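Local coordinates for protein plastocyanin (Adiantum capillus-veneris, PDB 1KDI) that carries electrons between the cytochrome b6-f complex and P700 of photosystem I, using a single bound copper ion, at residues A1-G6 with F14-I19; A26-L31 with E70-A75; F41-G46 with S53-A58; T82-C87 with K96-V101. One frame throughout, in Å; residues are numbered along the deposited sequence.

Interaction 1: residues A1-G6 with F14-I19; sequences AKVEVG and FYPDSI
The ring of Tyr-15 meets Gly-6 at its edge: Gly-6 O lies in the ring plane, 3.6 Å from CD2 of Tyr-15. The ring of Phe-14 is met obliquely by two valines. CG1 of Val-3 sits 3.9 Å from Phe-14 CD1, and both methyls of Val-5 pack on the CE1 side. Val-5 and Phe-14 lie side by side and point the same way, as a non-hydrogen-bonded pair of the antiparallel hairpin formed by strands 2-5 and 14-15. Glu-4 and Tyr-15 are the hydrogen-bonded pair next to it. Glu-4 N gives a nearly straight bond to Tyr-15 O (2.9 Å, 173° at the hydrogen), and Tyr-15 N returns one to Glu-4 O. A cis peptide before Pro-16 follows the pair.

Val-3 divides its methyls. With CG1 anti to the backbone N (chi1 177°), that branch goes to Phe-14 and Pro-16 O, while CG2 meets Ile-19 CD1 at a tight 3.4 Å. CB of Ala-1 also rests on Ile-19, at CG2. Tyr-15 OH bonds to Asp-7, and both Val-5 and Phe-14 touch the copper ligand Met-95. One face of the hairpin is thus apolar and continues toward the copper site. The other, with Glu-4 and Tyr-15, keeps its polar groups at the protein surface.

Interaction 2: residues A26-L31 with E70-A75; sequences AVEFTL and EPSFKA
Lys-74 lays its ammonium end over the carboxylate of Glu-28, curling back to do so. The two form a cross-strand pair in one sheet of the plastocyanin beta sandwich, where strand 27-31 runs antiparallel to strand 72-75 at 163°. The salt bridge joins Lys-74 NZ to Glu-28 OE1 at 3.2 Å. The ammonium approaches from well above the carboxylate plane, 59° out of it. Lys-74 is extended as far as CE, and a final bend (chi4 -73°) turns NZ back over CG and CD of Glu-28. The other oxygen, OE2, has a weak hydrogen bond from Ser-72 OG. This charged group lies on the face shared with Thr-30. Lys-2 adds a long, weak ion pair to OE1.

The opposite face is apolar. Phe-29 and Phe-73 form a hydrogen-bonded pair, with their side chains next to each other and pointing the same way. Their rings touch at the CD2 atoms, 3.9 Å apart. Ala-75 CB lies at the edge of the Phe-29 ring, near its plane, 4.3 Å from CE2. The far end of Phe-29 turns inward and meets Phe-85 edge-to-face, while Phe-73 packs on Met-60.

Backbone bonds link Val-27 with Ala-75 and Phe-29 with Phe-73, two for each pair. Past the last of these pairs, where strand 72-75 begins, Pro-71 still takes part through its carbonyl: Leu-31 N bonds to Pro-71 O at 2.8 Å, with 167° at the hydrogen.

Interaction 3: residues F41-G46 with S53-A58; sequences FDIPAG and SELKAA
The short helix 49-57 packs on the chain that leaves strand 40-41, with Leu-55 as its main contact. CG of Leu-55 lies 4.1 Å from CB of Phe-41. Its CD2 branch reaches further along the loop, past Asp-42 O, and its methyl ends against Pro-44 CD at a close 3.5 Å. Ile-43 slides past Leu-55 in the opposite direction, with its CG1 at 4.2 Å from CB of Leu-55. CG1 of Ile-43 is anti to the carbonyl carbon (chi1 -64°), and the extended end carries CD1 on to Lys-56. The two side chains cross at about a right angle, with CD1 tight against Lys-56 CG at 3.4 Å.

This helix is the one helix of the plastocyanin beta sandwich, and its C-terminal end meets the Phe-41 ring at the edge. Ala-58, the first residue to leave helical geometry, turns its CB to the ring, 4.0 Å from Phe-41 CE1. Its carbonyl O lies in the plane of the Phe-41 ring, 3.2 Å from CD1. The oxygen is buried and has no hydrogen-bond partner in the model; it lies against the C-H edge of Phe-41 and near Phe-73. No hydrogen bond joins the two segments directly. Ser-59 makes the polar link instead: its OG bonds both to Phe-41 N and to Leu-55 O.

Interaction 4: residues T82-C87 with K96-V101; sequences TYTFYC and KGTLTV. With CU (copper (II) ion), chain B.
The type 1 copper site receives one of its ligands from the end of this hairpin: SG of Cys-87 lies 2.2 Å from the copper ion. With chi1 at 166°, SG is anti to the backbone N, a torsion that carries the sulfur out to the metal. The site is completed by His-37 and His-90, with Met-95 the fourth ligand, which in type 1 sites is usually a long, weak axial one. Behind the cysteine, strand 82-86 runs antiparallel to strand 96-101.

Phe-85 faces Gly-97 in a hydrogen-bonded pair. Its CG stands between the backbone N and the carbonyl carbon (chi1 60°), which folds the ring over the neighbouring strand. Gly-97 lies beneath one face in a CH-pi contact, its CA 4.0 Å from the ring centroid and 19° off the normal. Gly-97 C sits under the rim of that face. Phe-14 meets Phe-85 edge-to-face, which places it in the core of the cupredoxin-type beta sandwich. The next hydrogen-bonded pair is Tyr-83 with Leu-99. The Tyr-83 ring meets Val-101 at its edge, CE2 to CG2 at 3.7 Å, and its hydroxyl bonds to Thr-79 O.

The other face carries Thr-82, Thr-84, Tyr-86, Lys-96, Thr-98 and Thr-100. Thr-82 and Thr-100 lie side by side, with CG2 of Thr-82 only 3.1 Å from OG1 of Thr-100. CB of Tyr-86 and CB of Lys-96 touch at 4.1 Å, but their ends part, and Tyr-86 makes a cation-pi contact with Lys-91.

In the fold
Along the chain interactions 1, 2 and 4 follow in series, and interaction 3 is nested in the loop closed by interaction 2. Interactions 1 and 2 share one sheet, in which strands 2-5 and 27-31 are neighbours; their centres are about 10 Å apart. Interaction 4 lies in the other sheet, its centre about 14 Å from that of interaction 2. Segment 14-19 spans both: strand 14-15 belongs to the first, and strand 18-21 borders strand 96-101. Asp-42 N of interaction 3 bonds to Thr-84 O of interaction 4. Copper is bound at the end of the sandwich where interaction 4 supplies Cys-87 and interaction 1 lies alongside; the Asp-42 side chain is about 14 Å from the metal.

Interaction 1: residues A1-G6 with F14-I19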
# COMPACT_ATOMS: atom_id res chain seq x y z
N ALA A 1 6.95 -9.20 -2.85
CA ALA A 1 5.69 -9.72 -2.34
C ALA A 1 4.66 -9.20 -3.32
O ALA A 1 5.00 -8.30 -4.10
CB ALA A 1 5.30 -9.20 -0.97
N LYS A 2 3.44 -9.75 -3.35
CA LYS A 2 2.37 -9.34 -4.26
C LYS A 2 1.13 -9.22 -3.43
O LYS A 2 0.89 -10.00 -2.50
CB LYS A 2 2.12 -10.34 -5.37
CG LYS A 2 2.81 -9.90 -6.64
CD LYS A 2 3.83 -10.96 -6.94
CE LYS A 2 4.78 -10.65 -8.08
NZ LYS A 2 4.09 -10.67 -9.35
N VAL A 3 0.39 -8.12 -3.66
CA VAL A 3 -0.84 -7.84 -2.91
C VAL A 3 -1.82 -7.47 -4.02
O VAL A 3 -1.48 -6.76 -4.98
CB VAL A 3 -0.72 -6.61 -1.92
CG1 VAL A 3 -2.03 -6.25 -1.18
CG2 VAL A 3 0.34 -6.99 -0.88
N GLU A 4 -3.02 -8.04 -3.89
CA GLU A 4 -4.12 -7.77 -4.78
C GLU A 4 -4.92 -6.66 -4.14
O GLU A 4 -5.20 -6.66 -2.95
CB GLU A 4 -4.97 -9.03 -4.93
CG GLU A 4 -4.25 -10.04 -5.82
CD GLU A 4 -5.04 -11.31 -6.14
OE1 GLU A 4 -6.27 -11.34 -6.04
OE2 GLU A 4 -4.37 -12.29 -6.48
N VAL A 5 -5.31 -5.69 -4.92
CA VAL A 5 -6.04 -4.55 -4.40
C VAL A 5 -7.47 -4.66 -4.96
O VAL A 5 -7.66 -4.54 -6.17
CB VAL A 5 -5.37 -3.25 -4.89
CG1 VAL A 5 -6.07 -2.07 -4.24
CG2 VAL A 5 -3.89 -3.23 -4.51
N GLY A 6 -8.42 -4.89 -4.06
CA GLY A 6 -9.82 -5.09 -4.40
C GLY A 6 -10.05 -6.47 -4.99
O GLY A 6 -9.16 -7.32 -5.08
N PHE A 14 -7.59 -5.30 0.74
CA PHE A 14 -6.26 -5.74 0.27
C PHE A 14 -6.16 -7.25 0.51
O PHE A 14 -6.63 -7.74 1.54
CB PHE A 14 -5.10 -5.09 1.06
CG PHE A 14 -5.01 -3.61 0.73
CD1 PHE A 14 -4.43 -3.21 -0.48
CD2 PHE A 14 -5.50 -2.67 1.63
CE1 PHE A 14 -4.37 -1.86 -0.77
CE2 PHE A 14 -5.43 -1.33 1.31
CZ PHE A 14 -4.86 -0.93 0.13
N TYR A 15 -5.59 -7.99 -0.41
CA TYR A 15 -5.51 -9.44 -0.35
C TYR A 15 -4.08 -9.89 -0.54
O TYR A 15 -3.68 -9.88 -1.71
CB TYR A 15 -6.38 -10.07 -1.47
CG TYR A 15 -7.87 -9.92 -1.21
CD1 TYR A 15 -8.48 -10.60 -0.17
CD2 TYR A 15 -8.57 -9.10 -2.04
CE1 TYR A 15 -9.83 -10.46 0.06
CE2 TYR A 15 -9.92 -8.95 -1.82
CZ TYR A 15 -10.53 -9.63 -0.78
OH TYR A 15 -11.90 -9.45 -0.62
N PRO A 16 -3.26 -10.28 0.47
CA PRO A 16 -3.61 -10.33 1.89
C PRO A 16 -3.51 -8.95 2.53
O PRO A 16 -2.91 -8.06 1.93
CB PRO A 16 -2.64 -11.33 2.51
CG PRO A 16 -1.40 -11.22 1.66
CD PRO A 16 -1.86 -10.71 0.29
N ASP A 17 -4.06 -8.71 3.71
CA ASP A 17 -3.94 -7.38 4.32
C ASP A 17 -2.79 -7.28 5.31
O ASP A 17 -2.77 -6.34 6.11
CB ASP A 17 -5.24 -6.97 5.03
CG ASP A 17 -5.78 -7.86 6.14
OD1 ASP A 17 -5.05 -8.66 6.74
OD2 ASP A 17 -6.96 -7.74 6.43
N SER A 18 -1.88 -8.26 5.27
CA SER A 18 -0.75 -8.35 6.16
C SER A 18 0.30 -9.12 5.39
O SER A 18 0.03 -10.22 4.88
CB SER A 18 -1.20 -9.08 7.37
OG SER A 18 -0.41 -8.69 8.48
N ILE A 19 1.46 -8.48 5.19
CA ILE A 19 2.55 -9.02 4.40
C ILE A 19 3.79 -8.73 5.22
O ILE A 19 3.88 -7.74 5.96
CB ILE A 19 2.87 -8.35 2.99
CG1 ILE A 19 2.15 -7.07 2.70
CG2 ILE A 19 2.59 -9.44 1.97
CD1 ILE A 19 0.61 -7.06 2.54

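Interaction 2: residues A26-L31 with E70-A75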
# COMPACT_ATOMS: atom_id res chain seq x y z
N ALA A 26 10.72 -5.46 -3.16
CA ALA A 26 9.54 -4.79 -3.67
C ALA A 26 8.18 -5.48 -3.35
O ALA A 26 8.04 -6.73 -3.27
CB ALA A 26 9.71 -4.67 -5.17
N VAL A 27 7.16 -4.71 -3.04
CA VAL A 27 5.85 -5.30 -2.92
C VAL A 27 5.03 -4.59 -4.00
O VAL A 27 5.03 -3.37 -4.20
CB VAL A 27 5.35 -5.21 -1.40
CG1 VAL A 27 6.32 -4.44 -0.54
CG2 VAL A 27 3.96 -4.66 -1.34
N GLU A 28 4.52 -5.46 -4.88
CA GLU A 28 3.75 -5.03 -6.03
C GLU A 28 2.27 -5.12 -5.73
O GLU A 28 1.74 -6.18 -5.36
CB GLU A 28 4.06 -5.91 -7.23
CG GLU A 28 3.52 -5.24 -8.46
CD GLU A 28 3.49 -6.08 -9.72
OE1 GLU A 28 4.29 -7.01 -9.85
OE2 GLU A 28 2.67 -5.81 -10.59
N PHE A 29 1.60 -3.99 -5.78
CA PHE A 29 0.17 -3.93 -5.59
C PHE A 29 -0.43 -4.00 -6.98
O PHE A 29 0.06 -3.34 -7.89
CB PHE A 29 -0.18 -2.64 -4.92
CG PHE A 29 0.34 -2.54 -3.50
CD1 PHE A 29 -0.39 -3.09 -2.46
CD2 PHE A 29 1.53 -1.87 -3.25
CE1 PHE A 29 0.03 -2.97 -1.16
CE2 PHE A 29 1.95 -1.75 -1.93
CZ PHE A 29 1.20 -2.29 -0.91
N THR A 30 -1.41 -4.87 -7.18
CA THR A 30 -2.06 -5.00 -8.46
C THR A 30 -3.53 -4.88 -8.24
O THR A 30 -4.08 -5.52 -7.34
CB THR A 30 -1.81 -6.35 -9.11
OG1 THR A 30 -0.41 -6.54 -9.13
CG2 THR A 30 -2.30 -6.41 -10.53
N LEU A 31 -4.19 -4.09 -9.07
CA LEU A 31 -5.63 -3.88 -9.01
C LEU A 31 -6.38 -5.08 -9.56
O LEU A 31 -6.02 -5.56 -10.63
CB LEU A 31 -6.03 -2.68 -9.85
CG LEU A 31 -7.51 -2.33 -9.79
CD1 LEU A 31 -7.85 -1.76 -8.44
CD2 LEU A 31 -7.83 -1.34 -10.88
N GLU A 70 -3.64 1.64 -15.44
CA GLU A 70 -2.41 1.76 -14.66
C GLU A 70 -2.67 0.70 -13.59
O GLU A 70 -3.12 1.07 -12.51
CB GLU A 70 -2.30 3.16 -14.00
CG GLU A 70 -1.09 3.38 -13.04
CD GLU A 70 -1.25 4.15 -11.71
OE1 GLU A 70 -2.11 5.03 -11.61
OE2 GLU A 70 -0.50 3.87 -10.76
N PRO A 71 -2.57 -0.63 -13.78
CA PRO A 71 -3.02 -1.60 -12.78
C PRO A 71 -2.06 -1.93 -11.66
O PRO A 71 -2.50 -2.61 -10.74
CB PRO A 71 -3.40 -2.81 -13.58
CG PRO A 71 -2.38 -2.80 -14.69
CD PRO A 71 -2.32 -1.31 -15.04
N SER A 72 -0.78 -1.52 -11.68
CA SER A 72 0.06 -1.78 -10.53
C SER A 72 0.88 -0.61 -10.03
O SER A 72 1.04 0.41 -10.71
CB SER A 72 0.97 -2.98 -10.82
OG SER A 72 1.55 -3.04 -12.11
N PHE A 73 1.33 -0.78 -8.78
CA PHE A 73 2.18 0.15 -8.07
C PHE A 73 3.20 -0.69 -7.28
O PHE A 73 2.83 -1.65 -6.62
CB PHE A 73 1.29 0.98 -7.17
CG PHE A 73 2.07 1.88 -6.25
CD1 PHE A 73 2.88 2.87 -6.78
CD2 PHE A 73 2.01 1.66 -4.89
CE1 PHE A 73 3.65 3.63 -5.93
CE2 PHE A 73 2.78 2.41 -4.05
CZ PHE A 73 3.59 3.39 -4.57
N LYS A 74 4.49 -0.33 -7.28
CA LYS A 74 5.58 -1.01 -6.59
C LYS A 74 6.19 -0.10 -5.53
O LYS A 74 6.58 1.01 -5.89
CB LYS A 74 6.70 -1.38 -7.54
CG LYS A 74 6.26 -2.49 -8.45
CD LYS A 74 7.29 -2.77 -9.53
CE LYS A 74 6.79 -3.97 -10.35
NZ LYS A 74 6.91 -5.24 -9.62
N ALA A 75 6.22 -0.60 -4.30
CA ALA A 75 6.79 0.09 -3.17
C ALA A 75 7.99 -0.71 -2.63
O ALA A 75 7.99 -1.95 -2.71
CB ALA A 75 5.76 0.22 -2.07

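Interaction 3: residues F41-G46 with S53-A58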
# COMPACT_ATOMS: atom_id res chain seq x y z
N PHE A 41 1.01 5.06 2.57
CA PHE A 41 1.47 4.66 3.90
C PHE A 41 1.24 5.73 4.94
O PHE A 41 1.39 6.94 4.69
CB PHE A 41 2.95 4.33 3.87
CG PHE A 41 3.23 2.97 3.26
CD1 PHE A 41 3.37 2.83 1.91
CD2 PHE A 41 3.33 1.88 4.10
CE1 PHE A 41 3.60 1.59 1.37
CE2 PHE A 41 3.56 0.64 3.54
CZ PHE A 41 3.69 0.50 2.19
N ASP A 42 0.87 5.24 6.12
CA ASP A 42 0.78 6.06 7.29
C ASP A 42 2.20 6.35 7.77
O ASP A 42 3.08 5.49 7.70
CB ASP A 42 0.08 5.35 8.38
CG ASP A 42 -1.14 6.12 8.78
OD1 ASP A 42 -1.00 7.29 9.18
OD2 ASP A 42 -2.22 5.54 8.65
N ILE A 43 2.50 7.55 8.24
CA ILE A 43 3.87 7.83 8.65
C ILE A 43 3.84 7.83 10.16
O ILE A 43 3.06 8.60 10.73
CB ILE A 43 4.29 9.19 8.05
CG1 ILE A 43 4.29 9.05 6.52
CG2 ILE A 43 5.68 9.59 8.59
CD1 ILE A 43 4.72 10.24 5.67
N PRO A 44 4.59 6.95 10.85
CA PRO A 44 4.55 6.81 12.30
C PRO A 44 4.96 8.13 12.93
O PRO A 44 5.98 8.69 12.53
CB PRO A 44 5.51 5.68 12.59
CG PRO A 44 5.78 5.01 11.25
CD PRO A 44 5.69 6.16 10.28
N ALA A 45 4.22 8.74 13.85
CA ALA A 45 4.71 9.97 14.48
C ALA A 45 5.86 9.49 15.38
O ALA A 45 5.87 8.43 16.03
CB ALA A 45 3.65 10.66 15.34
N GLY A 46 6.91 10.30 15.23
CA GLY A 46 8.14 10.05 15.93
C GLY A 46 9.16 9.44 14.99
O GLY A 46 10.34 9.37 15.35
N SER A 53 10.73 10.02 4.59
CA SER A 53 10.94 10.07 3.16
C SER A 53 10.69 8.79 2.42
O SER A 53 10.22 8.81 1.29
CB SER A 53 12.34 10.44 2.80
OG SER A 53 12.45 11.71 3.40
N GLU A 54 11.04 7.68 3.07
CA GLU A 54 10.91 6.37 2.47
C GLU A 54 9.44 5.97 2.29
O GLU A 54 9.04 5.54 1.23
CB GLU A 54 11.69 5.46 3.40
CG GLU A 54 11.69 4.03 3.00
CD GLU A 54 12.73 3.25 3.78
OE1 GLU A 54 12.72 3.25 5.00
OE2 GLU A 54 13.55 2.64 3.14
N LEU A 55 8.64 6.18 3.33
CA LEU A 55 7.22 5.93 3.36
C LEU A 55 6.46 6.81 2.39
O LEU A 55 5.56 6.33 1.69
CB LEU A 55 6.77 6.14 4.79
CG LEU A 55 6.57 4.97 5.68
CD1 LEU A 55 7.43 3.81 5.34
CD2 LEU A 55 6.81 5.44 7.05
N LYS A 56 6.85 8.10 2.28
CA LYS A 56 6.27 8.98 1.26
C LYS A 56 6.63 8.51 -0.13
O LYS A 56 5.74 8.40 -0.95
CB LYS A 56 6.77 10.42 1.44
CG LYS A 56 5.97 11.04 2.56
CD LYS A 56 6.28 12.52 2.61
CE LYS A 56 5.18 13.26 3.38
NZ LYS A 56 5.33 14.72 3.29
N ALA A 57 7.87 8.18 -0.47
CA ALA A 57 8.23 7.62 -1.75
C ALA A 57 7.56 6.28 -2.04
O ALA A 57 7.47 5.84 -3.17
CB ALA A 57 9.72 7.41 -1.81
N ALA A 58 7.19 5.54 -1.02
CA ALA A 58 6.47 4.29 -1.17
C ALA A 58 4.93 4.51 -1.21
O ALA A 58 4.14 3.57 -1.12
CB ALA A 58 6.87 3.41 0.02

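Interaction 4: residues T82-C87 with K96-V101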
# COMPACT_ATOMS: atom_id res chain seq x y z
N THR A 82 7.05 -2.13 11.39
CA THR A 82 5.82 -2.51 10.72
C THR A 82 5.13 -1.19 10.39
O THR A 82 5.29 -0.18 11.11
CB THR A 82 4.93 -3.44 11.62
OG1 THR A 82 4.65 -2.73 12.80
CG2 THR A 82 5.62 -4.73 12.06
N TYR A 83 4.49 -1.16 9.23
CA TYR A 83 3.95 0.07 8.70
C TYR A 83 2.51 -0.20 8.30
O TYR A 83 2.27 -1.33 7.87
CB TYR A 83 4.81 0.47 7.52
CG TYR A 83 6.29 0.61 7.89
CD1 TYR A 83 6.70 1.67 8.69
CD2 TYR A 83 7.20 -0.34 7.45
CE1 TYR A 83 8.02 1.78 9.06
CE2 TYR A 83 8.53 -0.24 7.82
CZ TYR A 83 8.92 0.83 8.61
OH TYR A 83 10.26 0.95 8.95
N THR A 84 1.59 0.77 8.46
CA THR A 84 0.21 0.62 8.01
C THR A 84 0.01 1.31 6.69
O THR A 84 0.54 2.39 6.46
CB THR A 84 -0.75 1.22 9.00
OG1 THR A 84 -0.59 0.47 10.19
CG2 THR A 84 -2.22 1.11 8.56
N PHE A 85 -0.70 0.72 5.75
CA PHE A 85 -1.05 1.42 4.54
C PHE A 85 -2.57 1.40 4.35
O PHE A 85 -3.28 0.60 4.98
CB PHE A 85 -0.32 0.78 3.38
CG PHE A 85 -0.56 -0.68 3.07
CD1 PHE A 85 -1.63 -1.04 2.27
CD2 PHE A 85 0.29 -1.63 3.61
CE1 PHE A 85 -1.85 -2.38 2.01
CE2 PHE A 85 0.05 -2.95 3.34
CZ PHE A 85 -1.02 -3.33 2.54
N TYR A 86 -3.10 2.35 3.58
CA TYR A 86 -4.54 2.43 3.39
C TYR A 86 -4.83 2.97 2.00
O TYR A 86 -3.93 3.41 1.26
CB TYR A 86 -5.17 3.30 4.49
CG TYR A 86 -4.73 4.75 4.44
CD1 TYR A 86 -5.34 5.67 3.60
CD2 TYR A 86 -3.65 5.14 5.22
CE1 TYR A 86 -4.88 6.97 3.52
CE2 TYR A 86 -3.19 6.44 5.15
CZ TYR A 86 -3.81 7.33 4.31
OH TYR A 86 -3.31 8.61 4.25
N CYS A 87 -6.09 2.84 1.62
CA CYS A 87 -6.51 3.33 0.33
C CYS A 87 -7.11 4.70 0.63
O CYS A 87 -7.96 4.74 1.52
CB CYS A 87 -7.56 2.35 -0.28
SG CYS A 87 -8.44 3.08 -1.70
N LYS A 96 -7.42 -1.13 4.63
CA LYS A 96 -6.06 -0.97 5.10
C LYS A 96 -5.32 -2.29 5.34
O LYS A 96 -5.95 -3.33 5.51
CB LYS A 96 -6.06 -0.20 6.37
CG LYS A 96 -6.74 -0.82 7.56
CD LYS A 96 -6.34 0.18 8.62
CE LYS A 96 -6.67 -0.31 10.01
NZ LYS A 96 -6.01 0.61 10.92
N GLY A 97 -3.99 -2.27 5.37
CA GLY A 97 -3.22 -3.46 5.60
C GLY A 97 -1.94 -3.10 6.33
O GLY A 97 -1.72 -1.91 6.63
N THR A 98 -1.10 -4.09 6.68
CA THR A 98 0.20 -3.82 7.31
C THR A 98 1.35 -4.47 6.55
O THR A 98 1.20 -5.50 5.89
CB THR A 98 0.23 -4.32 8.78
OG1 THR A 98 -0.08 -5.70 8.81
CG2 THR A 98 -0.76 -3.60 9.63
N LEU A 99 2.50 -3.83 6.56
CA LEU A 99 3.70 -4.29 5.89
C LEU A 99 4.72 -4.44 7.03
O LEU A 99 4.96 -3.43 7.70
CB LEU A 99 4.24 -3.24 4.95
CG LEU A 99 5.04 -3.54 3.68
CD1 LEU A 99 6.28 -2.69 3.67
CD2 LEU A 99 5.42 -4.98 3.59
N THR A 100 5.26 -5.65 7.28
CA THR A 100 6.31 -5.87 8.27
C THR A 100 7.55 -6.06 7.44
O THR A 100 7.60 -6.96 6.59
CB THR A 100 6.08 -7.14 9.10
OG1 THR A 100 4.96 -6.82 9.90
CG2 THR A 100 7.18 -7.53 10.07
N VAL A 101 8.55 -5.20 7.64
CA VAL A 101 9.85 -5.32 6.97
C VAL A 101 10.82 -5.93 8.02
O VAL A 101 10.93 -5.45 9.16
CB VAL A 101 10.35 -3.93 6.53
CG1 VAL A 101 11.60 -4.08 5.67
CG2 VAL A 101 9.29 -3.22 5.70
CU CU B . -10.02 1.64 -2.21